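Long-range contacts in TadZ (Pseudomonas aeruginosa, PDB 4LDA), which probably takes part in pilus assembly as an ATP-binding protein, represented here by its N-terminal CheY-like receiver domain: residues A[3-8]-A[26-31]; A[17-22]-A[111-116]. All coordinates share one frame; numbering follows the deposited sequence.

Contact 1. Residues A[3-8]-A[26-31]; sequences NQNFVA and AGQVVP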
ATOM      1  N   ASN A   3     -10.253  13.054  -2.839  1.00 55.42           N
ATOM      2  CA  ASN A   3     -10.672  12.043  -1.842  1.00 54.59           C
ATOM      3  C   ASN A   3     -10.629  10.629  -2.410  1.00 58.91           C
ATOM      4  O   ASN A   3     -11.149  10.353  -3.482  1.00 60.25           O
ATOM      5  CB  ASN A   3     -12.099  12.324  -1.300  1.00 52.65           C
ATOM      6  CG  ASN A   3     -12.580  11.382  -0.208  1.00 65.11           C
ATOM      7  OD1 ASN A   3     -13.357  10.444  -0.447  1.00 67.01           O
ATOM      8  ND2 ASN A   3     -12.160  11.634   1.023  1.00 48.37           N
ATOM      9  N   GLN A   4     -10.054   9.720  -1.637  1.00 54.88           N
ATOM     10  CA  GLN A   4      -9.892   8.316  -1.989  1.00 53.46           C
ATOM     11  C   GLN A   4     -10.029   7.425  -0.802  1.00 54.48           C
ATOM     12  O   GLN A   4      -9.835   7.863   0.327  1.00 50.38           O
ATOM     13  CB  GLN A   4      -8.476   8.089  -2.567  1.00 53.64           C
ATOM     14  CG  GLN A   4      -8.126   8.772  -3.868  1.00 74.85           C
ATOM     15  CD  GLN A   4      -6.629   8.852  -4.025  1.00 92.31           C
ATOM     16  OE1 GLN A   4      -6.007   9.905  -3.779  1.00 89.81           O
ATOM     17  NE2 GLN A   4      -6.024   7.726  -4.377  1.00 76.14           N
ATOM     18  N   ASN A   5     -10.215   6.140  -1.071  1.00 53.52           N
ATOM     19  CA  ASN A   5     -10.099   5.097  -0.067  1.00 53.65           C
ATOM     20  C   ASN A   5      -8.791   4.387  -0.305  1.00 58.58           C
ATOM     21  O   ASN A   5      -8.440   4.139  -1.459  1.00 59.95           O
ATOM     22  CB  ASN A   5     -11.283   4.124  -0.070  1.00 54.19           C
ATOM     23  CG  ASN A   5     -12.556   4.676   0.499  1.00 57.33           C
ATOM     24  OD1 ASN A   5     -12.552   5.459   1.468  1.00 48.75           O
ATOM     25  ND2 ASN A   5     -13.683   4.213  -0.043  1.00 43.57           N
ATOM     26  N   PHE A   6      -8.024   4.159   0.763  1.00 53.49           N
ATOM     27  CA  PHE A   6      -6.759   3.421   0.735  1.00 51.23           C
ATOM     28  C   PHE A   6      -6.926   2.184   1.578  1.00 57.22           C
ATOM     29  O   PHE A   6      -7.649   2.244   2.580  1.00 58.43           O
ATOM     30  CB  PHE A   6      -5.581   4.270   1.232  1.00 50.34           C
ATOM     31  CG  PHE A   6      -5.536   5.701   0.751  1.00 49.41           C
ATOM     32  CD1 PHE A   6      -4.988   6.020  -0.482  1.00 50.03           C
ATOM     33  CD2 PHE A   6      -5.990   6.735   1.554  1.00 48.38           C
ATOM     34  CE1 PHE A   6      -4.946   7.340  -0.921  1.00 49.84           C
ATOM     35  CE2 PHE A   6      -5.928   8.061   1.116  1.00 50.02           C
ATOM     36  CZ  PHE A   6      -5.402   8.353  -0.115  1.00 47.18           C
ATOM     37  N   VAL A   7      -6.300   1.063   1.187  1.00 53.15           N
ATOM     38  CA  VAL A   7      -6.374  -0.182   1.952  1.00 53.05           C
ATOM     39  C   VAL A   7      -4.993  -0.411   2.561  1.00 54.57           C
ATOM     40  O   VAL A   7      -3.996  -0.132   1.914  1.00 53.85           O
ATOM     41  CB  VAL A   7      -6.894  -1.374   1.100  1.00 57.75           C
ATOM     42  CG1 VAL A   7      -6.853  -2.683   1.872  1.00 58.40           C
ATOM     43  CG2 VAL A   7      -8.318  -1.100   0.647  1.00 58.14           C
ATOM     44  N   ALA A   8      -4.947  -0.857   3.828  1.00 51.58           N
ATOM     45  CA  ALA A   8      -3.692  -1.072   4.527  1.00 50.89           C
ATOM     46  C   ALA A   8      -3.605  -2.437   5.202  1.00 57.20           C
ATOM     47  O   ALA A   8      -4.453  -2.802   6.018  1.00 57.67           O
ATOM     48  CB  ALA A   8      -3.498   0.003   5.575  1.00 50.69           C
ATOM     49  N   ALA A  26      -6.314  13.547   2.262  1.00 52.05           N
ATOM     50  CA  ALA A  26      -6.423  12.868   0.971  1.00 50.70           C
ATOM     51  C   ALA A  26      -7.573  11.854   0.908  1.00 52.44           C
ATOM     52  O   ALA A  26      -8.083  11.564  -0.166  1.00 52.30           O
ATOM     53  CB  ALA A  26      -5.124  12.158   0.665  1.00 50.63           C
ATOM     54  N   GLY A  27      -7.939  11.285   2.028  1.00 48.71           N
ATOM     55  CA  GLY A  27      -9.003  10.295   2.044  1.00 48.51           C
ATOM     56  C   GLY A  27      -9.037   9.467   3.298  1.00 51.41           C
ATOM     57  O   GLY A  27      -8.636   9.939   4.360  1.00 50.27           O
ATOM     58  N   GLN A  28      -9.514   8.214   3.173  1.00 49.68           N
ATOM     59  CA  GLN A  28      -9.734   7.256   4.279  1.00 49.06           C
ATOM     60  C   GLN A  28      -8.862   6.017   4.156  1.00 51.50           C
ATOM     61  O   GLN A  28      -8.750   5.472   3.073  1.00 50.51           O
ATOM     62  CB  GLN A  28     -11.205   6.825   4.300  1.00 50.89           C
ATOM     63  CG  GLN A  28     -12.180   7.979   4.480  1.00 48.26           C
ATOM     64  CD  GLN A  28     -12.368   8.836   3.255  1.00 62.34           C
ATOM     65  OE1 GLN A  28     -12.369  10.060   3.330  1.00 62.52           O
ATOM     66  NE2 GLN A  28     -12.478   8.220   2.094  1.00 55.80           N
ATOM     67  N   VAL A  29      -8.256   5.570   5.261  1.00 49.48           N
ATOM     68  CA  VAL A  29      -7.400   4.384   5.265  1.00 49.16           C
ATOM     69  C   VAL A  29      -8.215   3.269   5.920  1.00 55.65           C
ATOM     70  O   VAL A  29      -8.514   3.313   7.113  1.00 56.77           O
ATOM     71  CB  VAL A  29      -5.998   4.600   5.919  1.00 51.44           C
ATOM     72  CG1 VAL A  29      -5.140   3.340   5.820  1.00 51.30           C
ATOM     73  CG2 VAL A  29      -5.261   5.790   5.282  1.00 49.73           C
ATOM     74  N   VAL A  30      -8.655   2.329   5.088  1.00 52.84           N
ATOM     75  CA  VAL A  30      -9.434   1.154   5.446  1.00 53.33           C
ATOM     76  C   VAL A  30      -8.464   0.043   5.840  1.00 59.17           C
ATOM     77  O   VAL A  30      -7.605  -0.325   5.021  1.00 58.69           O
ATOM     78  CB  VAL A  30     -10.364   0.731   4.264  1.00 57.55           C
ATOM     79  CG1 VAL A  30     -11.083  -0.583   4.545  1.00 58.64           C
ATOM     80  CG2 VAL A  30     -11.358   1.827   3.906  1.00 57.22           C
ATOM     81  N   PRO A  31      -8.547  -0.489   7.081  1.00 57.89           N
ATOM     82  CA  PRO A  31      -7.674  -1.624   7.441  1.00 58.90           C
ATOM     83  C   PRO A  31      -8.167  -2.906   6.772  1.00 65.67           C
ATOM     84  O   PRO A  31      -9.360  -3.040   6.526  1.00 65.84           O
ATOM     85  CB  PRO A  31      -7.802  -1.689   8.966  1.00 61.37           C
ATOM     86  CG  PRO A  31      -9.181  -1.165   9.248  1.00 65.74           C
ATOM     87  CD  PRO A  31      -9.514  -0.177   8.163  1.00 60.13           C
TER

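Contact 2. Residues A[17-22]-A[111-116]; sequences DWLQNS and SELTGL. With SO4 (sulfate ion), chain J.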
ATOM      1  N   ASP A  17      -2.385   3.925  12.357  1.00 57.50           N
ATOM      2  CA  ASP A  17      -2.606   5.270  12.883  1.00 57.25           C
ATOM      3  C   ASP A  17      -1.793   6.296  12.102  1.00 59.24           C
ATOM      4  O   ASP A  17      -2.336   7.332  11.740  1.00 58.79           O
ATOM      5  CB  ASP A  17      -2.262   5.347  14.379  1.00 61.34           C
ATOM      6  CG  ASP A  17      -3.220   4.591  15.276  1.00 86.03           C
ATOM      7  OD1 ASP A  17      -4.416   4.488  14.918  1.00 88.89           O
ATOM      8  OD2 ASP A  17      -2.792   4.152  16.369  1.00 98.90           O
ATOM      9  N   TRP A  18      -0.506   5.988  11.818  1.00 54.71           N
ATOM     10  CA  TRP A  18       0.428   6.822  11.059  1.00 52.80           C
ATOM     11  C   TRP A  18      -0.108   7.076   9.636  1.00 55.26           C
ATOM     12  O   TRP A  18      -0.117   8.220   9.174  1.00 53.06           O
ATOM     13  CB  TRP A  18       1.816   6.159  11.020  1.00 50.49           C
ATOM     14  CG  TRP A  18       2.784   6.722  10.002  1.00 49.51           C
ATOM     15  CD1 TRP A  18       3.417   7.931  10.041  1.00 51.68           C
ATOM     16  CD2 TRP A  18       3.324   6.024   8.868  1.00 48.30           C
ATOM     17  NE1 TRP A  18       4.265   8.050   8.970  1.00 50.30           N
ATOM     18  CE2 TRP A  18       4.228   6.894   8.233  1.00 51.35           C
ATOM     19  CE3 TRP A  18       3.080   4.767   8.290  1.00 49.26           C
ATOM     20  CZ2 TRP A  18       4.933   6.527   7.071  1.00 50.80           C
ATOM     21  CZ3 TRP A  18       3.758   4.416   7.128  1.00 50.56           C
ATOM     22  CH2 TRP A  18       4.690   5.277   6.544  1.00 50.67           C
ATOM     23  N   LEU A  19      -0.621   6.030   8.985  1.00 52.14           N
ATOM     24  CA  LEU A  19      -1.220   6.151   7.663  1.00 50.76           C
ATOM     25  C   LEU A  19      -2.490   7.001   7.697  1.00 56.24           C
ATOM     26  O   LEU A  19      -2.600   7.927   6.895  1.00 57.29           O
ATOM     27  CB  LEU A  19      -1.544   4.771   7.063  1.00 50.15           C
ATOM     28  CG  LEU A  19      -0.382   3.887   6.620  1.00 53.19           C
ATOM     29  CD1 LEU A  19      -0.890   2.532   6.208  1.00 53.51           C
ATOM     30  CD2 LEU A  19       0.418   4.522   5.487  1.00 51.88           C
ATOM     31  N   GLN A  20      -3.433   6.702   8.624  1.00 53.97           N
ATOM     32  CA  GLN A  20      -4.719   7.393   8.762  1.00 53.98           C
ATOM     33  C   GLN A  20      -4.557   8.877   9.055  1.00 56.52           C
ATOM     34  O   GLN A  20      -5.270   9.688   8.462  1.00 56.28           O
ATOM     35  CB  GLN A  20      -5.578   6.752   9.863  1.00 56.65           C
ATOM     36  CG  GLN A  20      -6.236   5.463   9.403  1.00 76.26           C
ATOM     37  CD  GLN A  20      -6.975   4.667  10.457  1.00 86.68           C
ATOM     38  OE1 GLN A  20      -6.715   4.768  11.657  1.00 83.97           O
ATOM     39  NE2 GLN A  20      -7.802   3.732  10.012  1.00 71.48           N
ATOM     40  N   ASN A  21      -3.641   9.226   9.968  1.00 53.03           N
ATOM     41  CA  ASN A  21      -3.394  10.605  10.382  1.00 53.54           C
ATOM     42  C   ASN A  21      -2.710  11.400   9.297  1.00 58.04           C
ATOM     43  O   ASN A  21      -3.102  12.539   9.065  1.00 60.21           O
ATOM     44  CB  ASN A  21      -2.552  10.650  11.669  1.00 56.18           C
ATOM     45  CG  ASN A  21      -3.281  10.176  12.917  1.00 76.40           C
ATOM     46  OD1 ASN A  21      -4.522  10.164  12.999  1.00 75.47           O
ATOM     47  ND2 ASN A  21      -2.529   9.810  13.940  1.00 67.30           N
ATOM     48  N   SER A  22      -1.707  10.809   8.626  1.00 53.11           N
ATOM     49  CA  SER A  22      -0.957  11.464   7.555  1.00 51.56           C
ATOM     50  C   SER A  22      -1.819  11.712   6.324  1.00 55.70           C
ATOM     51  O   SER A  22      -1.671  12.771   5.691  1.00 56.90           O
ATOM     52  CB  SER A  22       0.254  10.624   7.156  1.00 51.70           C
ATOM     53  OG  SER A  22       1.102  10.359   8.260  1.00 54.35           O
ATOM     54  N   SER A 111       4.013  14.738   5.025  1.00 56.70           N
ATOM     55  CA  SER A 111       4.156  15.405   3.725  1.00 56.42           C
ATOM     56  C   SER A 111       4.733  14.443   2.664  1.00 62.05           C
ATOM     57  O   SER A 111       4.456  14.619   1.476  1.00 62.06           O
ATOM     58  CB  SER A 111       5.027  16.655   3.846  1.00 58.10           C
ATOM     59  OG  SER A 111       6.317  16.354   4.346  1.00 66.22           O
ATOM     60  N   GLU A 112       5.487  13.414   3.095  1.00 58.77           N
ATOM     61  CA  GLU A 112       6.050  12.410   2.203  1.00 57.92           C
ATOM     62  C   GLU A 112       4.965  11.484   1.700  1.00 60.22           C
ATOM     63  O   GLU A 112       5.016  11.071   0.539  1.00 61.14           O
ATOM     64  CB  GLU A 112       7.150  11.607   2.898  1.00 59.79           C
ATOM     65  CG  GLU A 112       8.419  12.398   3.206  1.00 74.06           C
ATOM     66  CD  GLU A 112       9.524  11.588   3.857  1.00112.36           C
ATOM     67  OE1 GLU A 112       9.808  10.468   3.370  1.00113.02           O
ATOM     68  OE2 GLU A 112      10.140  12.097   4.823  1.00112.89           O
ATOM     69  N   LEU A 113       3.963  11.200   2.548  1.00 55.08           N
ATOM     70  CA  LEU A 113       2.828  10.340   2.221  1.00 54.69           C
ATOM     71  C   LEU A 113       1.836  11.062   1.331  1.00 55.93           C
ATOM     72  O   LEU A 113       1.380  10.472   0.367  1.00 55.60           O
ATOM     73  CB  LEU A 113       2.125   9.827   3.497  1.00 55.38           C
ATOM     74  CG  LEU A 113       2.593   8.448   4.009  1.00 59.96           C
ATOM     75  CD1 LEU A 113       4.050   8.468   4.399  1.00 60.98           C
ATOM     76  CD2 LEU A 113       1.816   8.054   5.191  1.00 60.86           C
ATOM     77  N   THR A 114       1.498  12.328   1.635  1.00 52.88           N
ATOM     78  CA  THR A 114       0.566  13.139   0.821  1.00 52.45           C
ATOM     79  C   THR A 114       1.197  13.436  -0.536  1.00 57.44           C
ATOM     80  O   THR A 114       0.480  13.479  -1.537  1.00 58.75           O
ATOM     81  CB  THR A 114       0.146  14.433   1.525  1.00 52.91           C
ATOM     82  OG1 THR A 114       1.315  15.156   1.889  1.00 59.22           O
ATOM     83  CG2 THR A 114      -0.700  14.184   2.743  1.00 44.12           C
ATOM     84  N   GLY A 115       2.523  13.609  -0.557  1.00 52.21           N
ATOM     85  CA  GLY A 115       3.290  13.837  -1.773  1.00 51.64           C
ATOM     86  C   GLY A 115       3.241  12.643  -2.699  1.00 56.31           C
ATOM     87  O   GLY A 115       3.024  12.801  -3.907  1.00 59.23           O
ATOM     88  N   LEU A 116       3.423  11.437  -2.131  1.00 50.51           N
ATOM     89  CA  LEU A 116       3.356  10.171  -2.846  1.00 50.87           C
ATOM     90  C   LEU A 116       1.964   9.938  -3.458  1.00 55.23           C
ATOM     91  O   LEU A 116       1.879   9.516  -4.605  1.00 54.84           O
ATOM     92  CB  LEU A 116       3.703   9.036  -1.867  1.00 50.63           C
ATOM     93  CG  LEU A 116       3.435   7.582  -2.307  1.00 55.44           C
ATOM     94  CD1 LEU A 116       4.237   7.204  -3.520  1.00 55.37           C
ATOM     95  CD2 LEU A 116       3.740   6.645  -1.210  1.00 57.65           C
TER
HETATM   96  S   SO4 J 202       5.184  17.231   7.917  1.00138.62           S
HETATM   97  O1  SO4 J 202       5.568  17.955   9.132  1.00139.76           O
HETATM   98  O2  SO4 J 202       4.945  15.826   8.265  1.00138.67           O
HETATM   99  O3  SO4 J 202       3.954  17.792   7.341  1.00137.39           O
HETATM  100  O4  SO4 J 202       6.281  17.350   6.950  1.00139.24           O

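Contact 1. Residues A[3-8]-A[26-31]
Gln28 reaches from the outer strand 27-31 across to Asn3, just before strand 4-9, and Asn5 within it. Its OE1 accepts Asn3 ND2 at 2.8 Å on a lone pair, in the carbonyl plane, with the two amide planes inclined by 38°. Its NE2 gives a straight bond to Asn5 OD1, also 2.8 Å, but these amide planes stand nearly perpendicular and the donor lies above the Asn5 carbonyl plane. A weak, long bond from NE2 to Asn3 OD1 completes the group, and the bend of Gln28 at chi2 (75°) folds its amide back toward the neighbouring strand. Asn5 ND2 is held by Thr47 O, which helps fix the rotation of that amide. Beside this side-chain network the two parallel strands are joined by backbone bonds: Gln28 N to Gln4 O, Phe6 N to Gln28 O at 2.8 Å, Val30 N to Phe6 O at 2.7 Å, and Ala8 N to Val30 O. On the sheet face of Phe6, the ring meets Ala26 CB at its edge, CZ to CB 3.9 Å, and Gly27 N also lies at that edge. Gly27 CA makes a CA-H...O contact with Gln4 O at 3.1 Å. Farther along, Ala8 CB touches Val29 CG1 at 3.7 Å. Leu16, Leu19 and Leu23 cover this face beside Ala8 and Val29, with Ile117 against Phe6; on the other face Leu43 packs on Val7 and Val30. Parallel pairing of strands 4-9 and 27-31, with helix 13-22 between them in the chain, makes the opening beta-alpha-beta unit of a CheY-like receiver fold.

Contact 2. Residues A[17-22]-A[111-116]
The first and last helices of the receiver domain pack against each other at a steep angle on one face of its parallel sheet, and Leu113 fills the junction between them. Leu113 CD2 sits over one face of the Trp18 indole, 4.1 Å from the centroid of the six-membered ring and 17° off its normal, a CH-pi contact. The other methyl, CD1, presses on the benzo part of the ring at Trp18 CZ2, 3.4 Å away. CD2 also meets Leu19 CD2 at 3.8 Å and Ser22 CB at 3.6 Å, so one branch touches three residues of helix 13-22. With CG of Trp18 anti to the backbone N (chi1 166°), the indole extends toward helix 110-121; its NE1 bonds to Ala108 O and its ring meets Tyr106 edge-to-face. Ser22 OG turns back to Trp18 O at 2.6 Å, and Ser22 N reaches the same oxygen from the opposite face of its plane. Thr114 CG2 lies 3.4 Å from Ser22 O. On the outer side of its helix, Ser111 OG donates to O4 of a sulfate, probably from the crystallisation liquor, at 2.8 Å. Segments 17-22 and 111-116 cross at -68° over Ile104 and Ile83, within one helical layer of the CheY-like alpha/beta/alpha sandwich.

In the fold
From the N terminus, strand 4-9 leads into helix 13-22 and on to strand 27-31, where contact 1 closes a short loop with 17 residues between its segments. Contact 2 starts on the helix inside that loop and closes a much longer one, 88 residues between segments, at helix 110-121. The two therefore cross: their segments alternate along the chain. Contact 1 joins the edge strand to its neighbour, whereas contact 2 connects the N-terminal beta-alpha-beta unit to the C-terminal end of the domain. Their centres lie 11 Å apart and they touch directly, through Leu19 CD1 on Ala8 CB and a probable hydrogen bond from Gln20 NE2 to Val29 O.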